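Local coordinates for peptidase M16 inactive domain family protein (Pseudomonas fluorescens, PDB 3GWB), which is a member of the M16 metallopeptidase family with probable hydrolase activity, although its own function is not established, at residues A61-E65 with L129-K133; A56-A61 with G87-Y91; G139-Q143 with D170-I176. All blocks are in the same frame, centred on the assembly; numbering follows the deposited sequence.

Interaction 1: residues A61-E65 with L129-K133; sequences AMLNE and LARIK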
ATOM      1  N   ALA A  61       9.278   5.931 -12.685  1.00  9.54           N
ATOM      2  CA  ALA A  61       9.560   4.755 -11.879  1.00 11.13           C
ATOM      3  C   ALA A  61      11.035   4.383 -11.922  1.00 11.25           C
ATOM      4  O   ALA A  61      11.555   3.795 -10.975  1.00 10.01           O
ATOM      5  CB  ALA A  61       8.724   3.577 -12.372  1.00 12.47           C
HETATM    6  N   MSE A  62      11.706   4.730 -13.017  1.00  9.77           N
HETATM    7  CA  MSE A  62      13.121   4.395 -13.186  1.00 12.16           C
HETATM    8  C   MSE A  62      14.118   5.375 -12.557  1.00 13.68           C
HETATM    9  O   MSE A  62      15.318   5.097 -12.522  1.00 14.50           O
HETATM   10  CB  MSE A  62      13.431   4.248 -14.679  1.00 10.91           C
HETATM   11  CG  MSE A  62      12.765   3.043 -15.369  1.00 13.68           C
HETATM   12 SE   MSE A  62      13.627   1.491 -15.043  1.00 13.40          SE
HETATM   13  CE  MSE A  62      15.200   1.842 -15.881  1.00 15.70           C
ATOM     14  N   LEU A  63      13.632   6.505 -12.052  1.00 12.95           N
ATOM     15  CA  LEU A  63      14.509   7.513 -11.461  1.00 13.26           C
ATOM     16  C   LEU A  63      15.468   6.967 -10.414  1.00 12.88           C
ATOM     17  O   LEU A  63      16.682   7.140 -10.530  1.00 13.07           O
ATOM     18  CB  LEU A  63      13.684   8.647 -10.842  1.00 12.28           C
ATOM     19  CG  LEU A  63      12.750   9.424 -11.781  1.00 12.53           C
ATOM     20  CD1 LEU A  63      12.014  10.496 -10.992  1.00  9.51           C
ATOM     21  CD2 LEU A  63      13.549  10.063 -12.913  1.00 12.41           C
ATOM     22  N   ASN A  64      14.931   6.303  -9.397  1.00 10.32           N
ATOM     23  CA  ASN A  64      15.776   5.773  -8.331  1.00 11.85           C
ATOM     24  C   ASN A  64      16.259   4.346  -8.554  1.00 10.59           C
ATOM     25  O   ASN A  64      16.610   3.655  -7.596  1.00  7.99           O
ATOM     26  CB  ASN A  64      15.049   5.864  -6.987  1.00 11.85           C
ATOM     27  CG  ASN A  64      13.969   4.822  -6.844  1.00 12.23           C
ATOM     28  OD1 ASN A  64      13.368   4.397  -7.829  1.00 13.30           O
ATOM     29  ND2 ASN A  64      13.705   4.410  -5.609  1.00 12.78           N
ATOM     30  N   GLU A  65      16.271   3.904  -9.809  1.00 11.54           N
ATOM     31  CA  GLU A  65      16.742   2.565 -10.147  1.00 12.96           C
ATOM     32  C   GLU A  65      18.245   2.566 -10.392  1.00 14.26           C
ATOM     33  O   GLU A  65      18.849   1.504 -10.541  1.00 14.29           O
ATOM     34  CB  GLU A  65      16.040   2.031 -11.401  1.00 13.35           C
ATOM     35  CG  GLU A  65      14.615   1.578 -11.175  1.00 16.33           C
ATOM     36  CD  GLU A  65      14.507   0.455 -10.152  1.00 19.89           C
ATOM     37  OE1 GLU A  65      15.344  -0.477 -10.176  1.00 21.24           O
ATOM     38  OE2 GLU A  65      13.569   0.497  -9.328  1.00 20.82           O
ATOM     39  N   LEU A 129      14.842  -1.786 -16.222  1.00 15.17           N
ATOM     40  CA  LEU A 129      13.776  -1.547 -17.192  1.00 16.61           C
ATOM     41  C   LEU A 129      13.045  -2.849 -17.524  1.00 18.15           C
ATOM     42  O   LEU A 129      11.835  -2.859 -17.735  1.00 17.77           O
ATOM     43  CB  LEU A 129      14.351  -0.942 -18.477  1.00 17.47           C
ATOM     44  CG  LEU A 129      13.362  -0.613 -19.603  1.00 19.50           C
ATOM     45  CD1 LEU A 129      12.375   0.456 -19.139  1.00 20.27           C
ATOM     46  CD2 LEU A 129      14.129  -0.144 -20.831  1.00 18.66           C
ATOM     47  N   ALA A 130      13.792  -3.946 -17.578  1.00 17.07           N
ATOM     48  CA  ALA A 130      13.214  -5.243 -17.881  1.00 18.25           C
ATOM     49  C   ALA A 130      12.360  -5.681 -16.695  1.00 17.96           C
ATOM     50  O   ALA A 130      11.272  -6.221 -16.868  1.00 19.04           O
ATOM     51  CB  ALA A 130      14.323  -6.255 -18.145  1.00 17.57           C
ATOM     52  N   ARG A 131      12.854  -5.430 -15.488  1.00 18.29           N
ATOM     53  CA  ARG A 131      12.125  -5.808 -14.284  1.00 18.56           C
ATOM     54  C   ARG A 131      10.820  -5.023 -14.159  1.00 19.56           C
ATOM     55  O   ARG A 131       9.783  -5.585 -13.815  1.00 17.68           O
ATOM     56  CB  ARG A 131      12.983  -5.561 -13.045  1.00 21.05           C
ATOM     57  CG  ARG A 131      12.481  -6.275 -11.810  1.00 25.57           C
ATOM     58  CD  ARG A 131      13.187  -5.794 -10.551  1.00 29.32           C
ATOM     59  NE  ARG A 131      12.657  -4.515 -10.082  1.00 31.41           N
ATOM     60  CZ  ARG A 131      13.353  -3.382 -10.022  1.00 34.29           C
ATOM     61  NH1 ARG A 131      14.628  -3.355 -10.407  1.00 32.98           N
ATOM     62  NH2 ARG A 131      12.775  -2.275  -9.569  1.00 32.53           N
ATOM     63  N   ILE A 132      10.882  -3.723 -14.438  1.00 19.38           N
ATOM     64  CA  ILE A 132       9.703  -2.866 -14.351  1.00 20.88           C
ATOM     65  C   ILE A 132       8.677  -3.211 -15.421  1.00 20.63           C
ATOM     66  O   ILE A 132       7.480  -3.287 -15.131  1.00 20.71           O
ATOM     67  CB  ILE A 132      10.077  -1.369 -14.481  1.00 22.74           C
ATOM     68  CG1 ILE A 132      11.116  -1.001 -13.421  1.00 25.65           C
ATOM     69  CG2 ILE A 132       8.840  -0.497 -14.290  1.00 22.45           C
ATOM     70  CD1 ILE A 132      10.673  -1.278 -12.010  1.00 26.20           C
ATOM     71  N   LYS A 133       9.135  -3.413 -16.657  1.00 21.17           N
ATOM     72  CA  LYS A 133       8.223  -3.766 -17.742  1.00 21.23           C
ATOM     73  C   LYS A 133       7.527  -5.078 -17.421  1.00 22.11           C
ATOM     74  O   LYS A 133       6.342  -5.239 -17.706  1.00 22.30           O
ATOM     75  CB  LYS A 133       8.959  -3.925 -19.073  1.00 19.51           C
ATOM     76  CG  LYS A 133       9.519  -2.641 -19.654  1.00 20.25           C
ATOM     77  CD  LYS A 133       9.947  -2.870 -21.096  1.00 20.52           C
ATOM     78  CE  LYS A 133      10.511  -1.613 -21.726  1.00 20.78           C
ATOM     79  NZ  LYS A 133      10.816  -1.826 -23.165  1.00 20.26           N
TER
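Bends at chi2 (-79°) and again at chi3 bring the end of Met-62, a selenomethionine, against the first turn of 129-133, at about a right angle to Leu-129. Met-62 CE lies 3.7 Å from the backbone N of Leu-129 and 3.9 Å from Leu-129 CB, while Met-62 SE rests 3.9 Å from CG1 of Ile-132. Alongside, Glu-65 meets Arg-131, which runs extended and then bends at chi3 (79°), presenting the end of its guanidinium to the carboxylate. The grip is end-on and bidentate: Arg-131 NH1 donates to Glu-65 OE1 at 3.0 Å, and Arg-131 NH2 to Glu-65 OE2 at 2.9 Å. Both oxygens lie close to the guanidinium plane, yet the donors come from above the carboxylate, whose plane is turned by 50°, so the salt bridge is not coplanar. Ser-128 OG also hydrogen-bonds to OE1. The buried carboxylate thus has both a guanidinium and a hydroxyl as partners, which would be expected to favour its ionised form. The end of helix 55-62 and the turn after it pack in this way on helix 126-143, within the helical layer of an M16-type alpha/beta domain.

Interaction 2: residues A56-A61 with G87-Y91; sequences ALLTNA and GNGAY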
ATOM      1  N   ALA A  56       5.790   8.126 -19.576  1.00 12.09           N
ATOM      2  CA  ALA A  56       5.908   9.042 -18.447  1.00 13.12           C
ATOM      3  C   ALA A  56       5.987   8.279 -17.133  1.00 14.27           C
ATOM      4  O   ALA A  56       6.834   8.553 -16.283  1.00 12.14           O
ATOM      5  CB  ALA A  56       4.715  10.000 -18.419  1.00 14.28           C
ATOM      6  N   LEU A  57       5.107   7.304 -16.969  1.00 13.57           N
ATOM      7  CA  LEU A  57       5.104   6.547 -15.733  1.00 14.98           C
ATOM      8  C   LEU A  57       6.376   5.713 -15.601  1.00 14.49           C
ATOM      9  O   LEU A  57       6.953   5.597 -14.519  1.00 14.08           O
ATOM     10  CB  LEU A  57       3.858   5.665 -15.680  1.00 16.18           C
ATOM     11  CG  LEU A  57       3.363   5.326 -14.274  1.00 20.29           C
ATOM     12  CD1 LEU A  57       1.842   5.474 -14.216  1.00 19.72           C
ATOM     13  CD2 LEU A  57       3.807   3.919 -13.900  1.00 19.71           C
ATOM     14  N   LEU A  58       6.826   5.147 -16.713  1.00 13.31           N
ATOM     15  CA  LEU A  58       8.028   4.329 -16.697  1.00 13.59           C
ATOM     16  C   LEU A  58       9.261   5.165 -16.356  1.00 11.93           C
ATOM     17  O   LEU A  58      10.121   4.735 -15.590  1.00 12.28           O
ATOM     18  CB  LEU A  58       8.199   3.651 -18.056  1.00 15.96           C
ATOM     19  CG  LEU A  58       9.215   2.516 -18.185  1.00 19.39           C
ATOM     20  CD1 LEU A  58       9.057   1.512 -17.048  1.00 20.27           C
ATOM     21  CD2 LEU A  58       9.009   1.838 -19.543  1.00 18.47           C
ATOM     22  N   THR A  59       9.346   6.364 -16.917  1.00 12.53           N
ATOM     23  CA  THR A  59      10.485   7.227 -16.645  1.00 10.20           C
ATOM     24  C   THR A  59      10.504   7.574 -15.158  1.00 10.99           C
ATOM     25  O   THR A  59      11.546   7.503 -14.508  1.00 10.86           O
ATOM     26  CB  THR A  59      10.426   8.544 -17.470  1.00 11.55           C
ATOM     27  OG1 THR A  59      10.383   8.238 -18.868  1.00  9.44           O
ATOM     28  CG2 THR A  59      11.668   9.402 -17.205  1.00 13.49           C
ATOM     29  N   ASN A  60       9.345   7.936 -14.617  1.00 10.26           N
ATOM     30  CA  ASN A  60       9.260   8.300 -13.210  1.00 10.29           C
ATOM     31  C   ASN A  60       9.614   7.147 -12.277  1.00  9.72           C
ATOM     32  O   ASN A  60      10.188   7.354 -11.209  1.00 11.37           O
ATOM     33  CB  ASN A  60       7.859   8.825 -12.886  1.00  9.54           C
ATOM     34  CG  ASN A  60       7.732   9.281 -11.447  1.00  7.60           C
ATOM     35  OD1 ASN A  60       7.343   8.509 -10.572  1.00  7.08           O
ATOM     36  ND2 ASN A  60       8.079  10.533 -11.192  1.00  9.58           N
ATOM     37  N   ALA A  61       9.278   5.931 -12.685  1.00  9.54           N
ATOM     38  CA  ALA A  61       9.560   4.755 -11.879  1.00 11.13           C
ATOM     39  C   ALA A  61      11.035   4.383 -11.922  1.00 11.25           C
ATOM     40  O   ALA A  61      11.555   3.795 -10.975  1.00 10.01           O
ATOM     41  CB  ALA A  61       8.724   3.577 -12.372  1.00 12.47           C
ATOM     42  N   GLY A  87      10.347   9.452  -2.370  1.00 12.22           N
ATOM     43  CA  GLY A  87       9.008   9.157  -2.854  1.00 13.25           C
ATOM     44  C   GLY A  87       8.868   9.542  -4.318  1.00 12.52           C
ATOM     45  O   GLY A  87       9.545  10.456  -4.787  1.00 12.91           O
ATOM     46  N   ASN A  88       8.009   8.838  -5.051  1.00 12.99           N
ATOM     47  CA  ASN A  88       7.796   9.160  -6.462  1.00 15.45           C
ATOM     48  C   ASN A  88       6.431   8.666  -6.927  1.00 16.09           C
ATOM     49  O   ASN A  88       5.840   7.768  -6.322  1.00 19.21           O
ATOM     50  CB  ASN A  88       8.905   8.550  -7.332  1.00 16.28           C
ATOM     51  CG  ASN A  88       8.766   7.041  -7.501  1.00 20.73           C
ATOM     52  OD1 ASN A  88       8.227   6.564  -8.500  1.00 24.14           O
ATOM     53  ND2 ASN A  88       9.249   6.289  -6.523  1.00 21.19           N
ATOM     54  N   GLY A  89       5.931   9.263  -7.999  1.00 13.23           N
ATOM     55  CA  GLY A  89       4.645   8.875  -8.537  1.00 12.69           C
ATOM     56  C   GLY A  89       4.341   9.680  -9.784  1.00 10.23           C
ATOM     57  O   GLY A  89       4.719  10.844  -9.878  1.00  9.39           O
ATOM     58  N   ALA A  90       3.672   9.051 -10.743  1.00 11.41           N
ATOM     59  CA  ALA A  90       3.303   9.714 -11.986  1.00 13.32           C
ATOM     60  C   ALA A  90       1.794   9.561 -12.159  1.00 14.51           C
ATOM     61  O   ALA A  90       1.226   8.512 -11.844  1.00 15.12           O
ATOM     62  CB  ALA A  90       4.054   9.089 -13.165  1.00 12.82           C
ATOM     63  N   TYR A  91       1.156  10.616 -12.652  1.00 14.92           N
ATOM     64  CA  TYR A  91      -0.288  10.632 -12.839  1.00 17.97           C
ATOM     65  C   TYR A  91      -0.650  11.126 -14.232  1.00 16.61           C
ATOM     66  O   TYR A  91       0.118  10.951 -15.171  1.00 17.95           O
ATOM     67  CB  TYR A  91      -0.896  11.527 -11.758  1.00 22.72           C
ATOM     68  CG  TYR A  91      -0.361  11.168 -10.390  1.00 30.92           C
ATOM     69  CD1 TYR A  91      -0.771   9.999  -9.751  1.00 31.94           C
ATOM     70  CD2 TYR A  91       0.627  11.940  -9.780  1.00 32.11           C
ATOM     71  CE1 TYR A  91      -0.212   9.602  -8.540  1.00 33.71           C
ATOM     72  CE2 TYR A  91       1.198  11.553  -8.566  1.00 34.11           C
ATOM     73  CZ  TYR A  91       0.775  10.382  -7.954  1.00 34.56           C
ATOM     74  OH  TYR A  91       1.336   9.978  -6.764  1.00 39.04           O
TER
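Asn-88 is the first residue of 87-91 to meet the helix, and it does so through Asn-60: Asn-88 CB lies 3.6 Å from Asn-60 OD1, the two side chains slanting across each other. At Gly-89 the strand backbone runs alongside the Asn-60 amide. OD1 of Asn-60 comes within 3.0 Å of Gly-89 N, but the angle is too poor for a hydrogen bond, and CG of Asn-60 sits 3.7 Å from Gly-89 O. The amide is fixed at its other end, where ND2 donates to Tyr-192 OH and to Val-96 O, the latter on the neighbouring strand that also pairs with Gly-89. With CG trans to the backbone N (chi1 -177°), Asn-60 reaches straight out from the helix to the strand. A side chain at Gly-89 would point away from the helix and run into the hydroxyl of Tyr-91. Ala-90 then supplies the apolar part of the contact. The methyl CB of Ala-90 fits between two helix residues one turn apart, 3.8 Å from both Leu-57 CA and Asn-60 CB, with Leu-57 CG at 4.0 Å. Helix and strand run nearly antiparallel here, at 172° with axes 7.5 Å apart, so successive strand residues meet successively earlier parts of the helix. The setting is consistent with the counterpart of the M16 active-site helix, packed on strand 85-90 at the edge of the sheet. Active relatives carry the zinc-binding His-x-x-Glu-His motif on this helix; judged by sequence, its three key places are probably taken by Leu-57, Asn-60 and Ala-61, consistent with a degenerate, inactive form of the M16 metal site.

Interaction 3: residues G139-Q143 with D170-I176; sequences GFEYQ and DGDAKSI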
ATOM      1  N   GLY A 139       0.879  -6.512 -14.386  1.00 23.63           N
ATOM      2  CA  GLY A 139      -0.192  -5.655 -13.911  1.00 21.52           C
ATOM      3  C   GLY A 139      -1.374  -5.611 -14.863  1.00 21.08           C
ATOM      4  O   GLY A 139      -2.521  -5.630 -14.422  1.00 19.54           O
ATOM      5  N   PHE A 140      -1.108  -5.546 -16.165  1.00 20.82           N
ATOM      6  CA  PHE A 140      -2.187  -5.503 -17.150  1.00 22.94           C
ATOM      7  C   PHE A 140      -3.036  -6.765 -17.090  1.00 26.29           C
ATOM      8  O   PHE A 140      -4.248  -6.719 -17.302  1.00 27.66           O
ATOM      9  CB  PHE A 140      -1.630  -5.343 -18.564  1.00 21.00           C
ATOM     10  CG  PHE A 140      -0.884  -4.060 -18.786  1.00 20.96           C
ATOM     11  CD1 PHE A 140      -1.438  -2.843 -18.394  1.00 19.83           C
ATOM     12  CD2 PHE A 140       0.376  -4.067 -19.373  1.00 20.92           C
ATOM     13  CE1 PHE A 140      -0.757  -1.652 -18.600  1.00 19.39           C
ATOM     14  CE2 PHE A 140       1.068  -2.875 -19.585  1.00 20.55           C
ATOM     15  CZ  PHE A 140       0.503  -1.667 -19.189  1.00 20.11           C
ATOM     16  N   GLU A 141      -2.393  -7.896 -16.811  1.00 28.51           N
ATOM     17  CA  GLU A 141      -3.093  -9.170 -16.717  1.00 31.58           C
ATOM     18  C   GLU A 141      -4.017  -9.179 -15.506  1.00 33.49           C
ATOM     19  O   GLU A 141      -5.174  -9.583 -15.603  1.00 34.30           O
ATOM     20  CB  GLU A 141      -2.088 -10.316 -16.612  1.00 33.26           C
ATOM     21  CG  GLU A 141      -1.214 -10.469 -17.843  1.00 35.96           C
ATOM     22  CD  GLU A 141      -2.026 -10.739 -19.094  1.00 39.00           C
ATOM     23  OE1 GLU A 141      -2.623 -11.832 -19.195  1.00 39.90           O
ATOM     24  OE2 GLU A 141      -2.078  -9.856 -19.977  1.00 40.87           O
ATOM     25  N   TYR A 142      -3.502  -8.730 -14.365  1.00 33.66           N
ATOM     26  CA  TYR A 142      -4.292  -8.675 -13.141  1.00 33.80           C
ATOM     27  C   TYR A 142      -5.490  -7.753 -13.336  1.00 33.50           C
ATOM     28  O   TYR A 142      -6.596  -8.054 -12.889  1.00 33.06           O
ATOM     29  CB  TYR A 142      -3.442  -8.151 -11.979  1.00 35.57           C
ATOM     30  CG  TYR A 142      -2.351  -9.094 -11.517  1.00 37.53           C
ATOM     31  CD1 TYR A 142      -2.664 -10.329 -10.952  1.00 38.80           C
ATOM     32  CD2 TYR A 142      -1.006  -8.740 -11.621  1.00 37.85           C
ATOM     33  CE1 TYR A 142      -1.665 -11.190 -10.497  1.00 39.96           C
ATOM     34  CE2 TYR A 142       0.003  -9.592 -11.174  1.00 39.80           C
ATOM     35  CZ  TYR A 142      -0.334 -10.815 -10.611  1.00 40.39           C
ATOM     36  OH  TYR A 142       0.658 -11.657 -10.156  1.00 39.91           O
ATOM     37  N   GLN A 143      -5.254  -6.635 -14.014  1.00 32.92           N
ATOM     38  CA  GLN A 143      -6.284  -5.631 -14.277  1.00 32.82           C
ATOM     39  C   GLN A 143      -7.554  -6.138 -14.952  1.00 32.47           C
ATOM     40  O   GLN A 143      -8.653  -5.695 -14.615  1.00 32.34           O
ATOM     41  CB  GLN A 143      -5.705  -4.495 -15.125  1.00 32.37           C
ATOM     42  CG  GLN A 143      -5.156  -3.332 -14.332  1.00 31.93           C
ATOM     43  CD  GLN A 143      -4.466  -2.316 -15.220  1.00 31.76           C
ATOM     44  OE1 GLN A 143      -4.899  -2.072 -16.346  1.00 31.03           O
ATOM     45  NE2 GLN A 143      -3.396  -1.714 -14.716  1.00 32.28           N
ATOM     46  N   ASP A 170      -0.418   4.047 -17.170  1.00 19.85           N
ATOM     47  CA  ASP A 170       0.590   2.997 -17.276  1.00 19.51           C
ATOM     48  C   ASP A 170       0.706   2.403 -18.679  1.00 19.77           C
ATOM     49  O   ASP A 170       1.428   1.428 -18.885  1.00 20.93           O
ATOM     50  CB  ASP A 170       0.301   1.877 -16.274  1.00 22.58           C
ATOM     51  CG  ASP A 170      -1.149   1.401 -16.326  1.00 24.86           C
ATOM     52  OD1 ASP A 170      -1.738   1.359 -17.427  1.00 26.56           O
ATOM     53  OD2 ASP A 170      -1.695   1.057 -15.257  1.00 27.46           O
ATOM     54  N   GLY A 171       0.003   2.992 -19.640  1.00 19.76           N
ATOM     55  CA  GLY A 171       0.054   2.480 -20.999  1.00 20.67           C
ATOM     56  C   GLY A 171      -0.637   1.132 -21.076  1.00 21.76           C
ATOM     57  O   GLY A 171      -1.545   0.864 -20.292  1.00 22.36           O
ATOM     58  N   ASP A 172      -0.222   0.281 -22.012  1.00 22.58           N
ATOM     59  CA  ASP A 172      -0.826  -1.042 -22.144  1.00 24.11           C
ATOM     60  C   ASP A 172       0.174  -2.094 -22.614  1.00 24.43           C
ATOM     61  O   ASP A 172       1.329  -1.784 -22.902  1.00 24.14           O
ATOM     62  CB  ASP A 172      -2.016  -0.996 -23.103  1.00 26.97           C
ATOM     63  CG  ASP A 172      -1.612  -0.632 -24.516  1.00 27.85           C
ATOM     64  OD1 ASP A 172      -0.663  -1.246 -25.044  1.00 30.51           O
ATOM     65  OD2 ASP A 172      -2.251   0.263 -25.105  1.00 31.35           O
ATOM     66  N   ALA A 173      -0.286  -3.340 -22.705  1.00 24.35           N
ATOM     67  CA  ALA A 173       0.564  -4.459 -23.116  1.00 24.82           C
ATOM     68  C   ALA A 173       1.244  -4.278 -24.466  1.00 24.84           C
ATOM     69  O   ALA A 173       2.314  -4.838 -24.703  1.00 25.33           O
ATOM     70  CB  ALA A 173      -0.246  -5.755 -23.125  1.00 25.87           C
ATOM     71  N   LYS A 174       0.639  -3.503 -25.354  1.00 24.21           N
ATOM     72  CA  LYS A 174       1.234  -3.304 -26.669  1.00 26.85           C
ATOM     73  C   LYS A 174       2.180  -2.113 -26.740  1.00 26.44           C
ATOM     74  O   LYS A 174       3.092  -2.089 -27.568  1.00 25.88           O
ATOM     75  CB  LYS A 174       0.138  -3.158 -27.730  1.00 28.47           C
ATOM     76  CG  LYS A 174      -0.652  -4.446 -27.955  1.00 31.67           C
ATOM     77  CD  LYS A 174      -1.637  -4.342 -29.120  1.00 34.78           C
ATOM     78  CE  LYS A 174      -2.794  -3.403 -28.811  1.00 36.75           C
ATOM     79  NZ  LYS A 174      -3.841  -3.468 -29.873  1.00 40.07           N
ATOM     80  N   SER A 175       1.979  -1.145 -25.852  1.00 24.52           N
ATOM     81  CA  SER A 175       2.790   0.066 -25.840  1.00 24.55           C
ATOM     82  C   SER A 175       4.041   0.018 -24.956  1.00 23.85           C
ATOM     83  O   SER A 175       4.989   0.773 -25.184  1.00 23.60           O
ATOM     84  CB  SER A 175       1.910   1.251 -25.425  1.00 24.50           C
ATOM     85  OG  SER A 175       2.575   2.484 -25.625  1.00 28.24           O
ATOM     86  N   ILE A 176       4.055  -0.869 -23.965  1.00 21.65           N
ATOM     87  CA  ILE A 176       5.190  -0.963 -23.045  1.00 21.75           C
ATOM     88  C   ILE A 176       6.441  -1.676 -23.570  1.00 22.55           C
ATOM     89  O   ILE A 176       7.553  -1.165 -23.433  1.00 22.30           O
ATOM     90  CB  ILE A 176       4.759  -1.627 -21.704  1.00 21.14           C
ATOM     91  CG1 ILE A 176       3.715  -0.751 -21.004  1.00 19.93           C
ATOM     92  CG2 ILE A 176       5.953  -1.822 -20.793  1.00 21.26           C
ATOM     93  CD1 ILE A 176       4.196   0.642 -20.698  1.00 22.23           C
TER
HETATM   94  O   HOH W   1      -4.336   0.276 -17.174  1.00 18.07           O
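The ring of Phe-140 takes the backbone of 172-173 on one face, with Asp-172 CA and Ala-173 N both 3.3 Å above its plane and offset toward the rim. At its edge, near the plane, lie Asp-170 O and CG1 of Ile-176. The loop there contains an Asx turn, Lys-174 N to Asp-172 OD1, extended to an Asx motif by Ser-175 N, which holds the bend against the ring. Asp-172 CA forms a CH-pi contact with the Phe-140 ring. Ile-176 CG1 packs 3.7 Å from Phe-140 CE2. Asp-170 O, 3.2 Å from Phe-140 CZ, is buried here without a polar partner. Replacing Phe-140 by an alanine would probably leave the turn without its aromatic floor and open a gap beside Ile-176. Glu-141, on the same helix, packs on Gln-317 of the second subunit. One helical turn on from Phe-140, Gln-143 extends beyond CG to reach the Asp-170 carboxylate, which stands nearly perpendicular to the ring (84°). NE2 of Gln-143 donates to OD2 of Asp-170 at 3.3 Å, approaching above the carboxylate plane, and one water donates both to Gln-143 OE1 (2.6 Å) and to Asp-170 OD1 (2.8 Å).

How the interactions relate
The three contacts show how a helical layer is joined internally and to an edge strand of the sheet. Interactions 1 and 2 lie about 10 Å apart, centre to centre, share Ala-61 and use successive parts of helix 55-62; their segments alternate along the chain. Leu-58, pointing away from the strand, packs on Leu-129 and Ile-132, coupling the two. Interaction 3 follows in series, its centre about 15 Å from each of the others, and returns to helix 126-143 further along. Helix 126-143 therefore links the end of helix 55-62 to the loop before helix 181-191, and helix 55-62 in turn meets strand 85-90, placing what is probably a degenerate metal-site helix between helix 126-143 and the sheet edge.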